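Local coordinates for protein probable serine protease HTRA3 (Homo sapiens, PDB 2P3W) that is probably a serine protease of the HtrA family, whose PDZ domain binds the C-terminal end of hydrophobic peptide ligands, at residues A[40-43]-A[48-51]. Numbering follows the deposited sequence.
Sequences QEVA and SQRG
Val42 packs against Ser48 and Gln49 in a small, mostly buried strand-to-helix contact of the PDZ domain, in which aliphatic carbons meet polar atoms where strand 37-42 runs out into a short turn and the chain enters helix 47-51. One methyl does most of the touching: CG1 of Val42, set anti to the backbone N (chi1 -177°), comes within 4.1 Å of CB of Ser48. The same CG1 lies 3.5 Å from OE1 of Gln49, whose side chain bends at chi2 (64°) and crosses the valine at about a right angle. The bend turns OE1 toward Val42, where a water bridges the two residues, donating to Val42 O at 2.8 Å and to Gln49 OE1 at 2.7 Å. On the next residue, Ala43 O lies 3.4 Å from CB of Gln49. This carbonyl accepts a hydrogen bond from the hydroxyl of Ser46, which also receives one from Gln49 N, so a single turn residue ties strand end to helix. Ser48 turns its hydroxyl to Ile8 O, joining the helix to the chain ahead of strand 10-14, while Trp111 of the second subunit, part of the phage-derived ligand sequence, packs on Ala43. With no direct hydrogen bond between the two segments, van der Waals contact of CG1 with Gln49 and Ser48 is supplemented by polar links that pass through the water and Ser46.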
ATOM      1  N   GLN A  40       6.406  -5.944  -5.868  1.00 16.54           N
ATOM      2  CA  GLN A  40       5.147  -6.676  -5.971  1.00 16.57           C
ATOM      3  C   GLN A  40       4.008  -5.758  -6.401  1.00 18.50           C
ATOM      4  O   GLN A  40       3.207  -6.138  -7.242  1.00 18.25           O
ATOM      5  CB  GLN A  40       4.823  -7.381  -4.646  1.00 16.15           C
ATOM      6  CG  GLN A  40       3.521  -8.168  -4.623  1.00 18.40           C
ATOM      7  CD  GLN A  40       3.471  -9.364  -5.546  1.00 22.57           C
ATOM      8  OE1 GLN A  40       4.471 -10.022  -5.776  1.00 21.05           O
ATOM      9  NE2 GLN A  40       2.264  -9.702  -6.018  1.00 29.21           N
ATOM     10  N   GLU A  41       3.929  -4.567  -5.809  1.00 16.75           N
ATOM     11  CA  GLU A  41       2.882  -3.593  -6.151  1.00 17.39           C
ATOM     12  C   GLU A  41       3.426  -2.154  -6.051  1.00 16.40           C
ATOM     13  O   GLU A  41       4.366  -1.881  -5.298  1.00 18.25           O
ATOM     14  CB  GLU A  41       1.669  -3.719  -5.209  1.00 18.84           C
ATOM     15  CG  GLU A  41       0.975  -5.060  -5.148  1.00 25.10           C
ATOM     16  CD  GLU A  41       0.329  -5.496  -6.463  1.00 29.05           C
ATOM     17  OE1 GLU A  41       0.158  -6.737  -6.623  1.00 26.21           O
ATOM     18  OE2 GLU A  41      -0.001  -4.624  -7.318  1.00 24.41           O
ATOM     19  N   VAL A  42       2.838  -1.257  -6.853  1.00 16.41           N
ATOM     20  CA  VAL A  42       3.109   0.182  -6.750  1.00 16.56           C
ATOM     21  C   VAL A  42       1.834   0.917  -6.363  1.00 17.56           C
ATOM     22  O   VAL A  42       0.773   0.727  -6.989  1.00 17.68           O
ATOM     23  CB  VAL A  42       3.632   0.749  -8.095  1.00 18.58           C
ATOM     24  CG1 VAL A  42       3.970   2.220  -7.948  1.00 20.02           C
ATOM     25  CG2 VAL A  42       4.836  -0.057  -8.589  1.00 18.47           C
ATOM     26  N   ALA A  43       1.900   1.732  -5.313  1.00 17.35           N
ATOM     27  CA  ALA A  43       0.733   2.508  -4.896  1.00 16.57           C
ATOM     28  C   ALA A  43       0.473   3.679  -5.878  1.00 18.03           C
ATOM     29  O   ALA A  43       1.416   4.291  -6.380  1.00 18.05           O
ATOM     30  CB  ALA A  43       0.891   3.018  -3.455  1.00 20.36           C
ATOM     31  N   SER A  48       6.951   6.465  -6.275  1.00 16.97           N
ATOM     32  CA  SER A  48       7.306   5.388  -7.193  1.00 16.37           C
ATOM     33  C   SER A  48       6.431   5.405  -8.471  1.00 17.35           C
ATOM     34  O   SER A  48       6.945   5.269  -9.593  1.00 17.16           O
ATOM     35  CB  SER A  48       7.293   4.045  -6.489  1.00 15.66           C
ATOM     36  OG  SER A  48       8.261   4.009  -5.454  1.00 17.10           O
ATOM     37  N   GLN A  49       5.132   5.652  -8.314  1.00 16.52           N
ATOM     38  CA  GLN A  49       4.262   5.768  -9.479  1.00 15.99           C
ATOM     39  C   GLN A  49       4.654   6.983 -10.339  1.00 18.71           C
ATOM     40  O   GLN A  49       4.841   6.883 -11.564  1.00 17.66           O
ATOM     41  CB  GLN A  49       2.795   5.834  -9.065  1.00 18.18           C
ATOM     42  CG  GLN A  49       1.837   5.871 -10.249  1.00 16.66           C
ATOM     43  CD  GLN A  49       1.876   4.614 -11.117  1.00 21.06           C
ATOM     44  OE1 GLN A  49       2.004   3.487 -10.618  1.00 21.87           O
ATOM     45  NE2 GLN A  49       1.702   4.801 -12.437  1.00 27.46           N
ATOM     46  N   ARG A  50       4.843   8.127  -9.696  1.00 18.11           N
ATOM     47  CA  ARG A  50       5.193   9.354 -10.420  1.00 14.79           C
ATOM     48  C   ARG A  50       6.549   9.229 -11.125  1.00 18.28           C
ATOM     49  O   ARG A  50       6.769   9.795 -12.206  1.00 18.85           O
ATOM     50  CB  ARG A  50       5.245  10.529  -9.450  1.00 17.93           C
ATOM     51  CG  ARG A  50       3.894  10.921  -8.860  1.00 23.53           C
ATOM     52  CD  ARG A  50       3.995  12.210  -8.002  1.00 21.98           C
ATOM     53  NE  ARG A  50       4.803  12.166  -6.776  1.00 19.61           N
ATOM     54  CZ  ARG A  50       4.356  11.806  -5.563  1.00 23.09           C
ATOM     55  NH1 ARG A  50       3.109  11.375  -5.401  1.00 25.02           N
ATOM     56  NH2 ARG A  50       5.166  11.843  -4.503  1.00 23.39           N
ATOM     57  N   GLY A  51       7.447   8.476 -10.497  1.00 17.81           N
ATOM     58  CA  GLY A  51       8.831   8.362 -10.952  1.00 17.67           C
ATOM     59  C   GLY A  51       9.080   7.309 -12.007  1.00 20.16           C
ATOM     60  O   GLY A  51      10.167   7.303 -12.616  1.00 23.27           O
TER
HETATM   61  O   HOH W   1       0.076   2.063  -9.343  1.00 25.35           O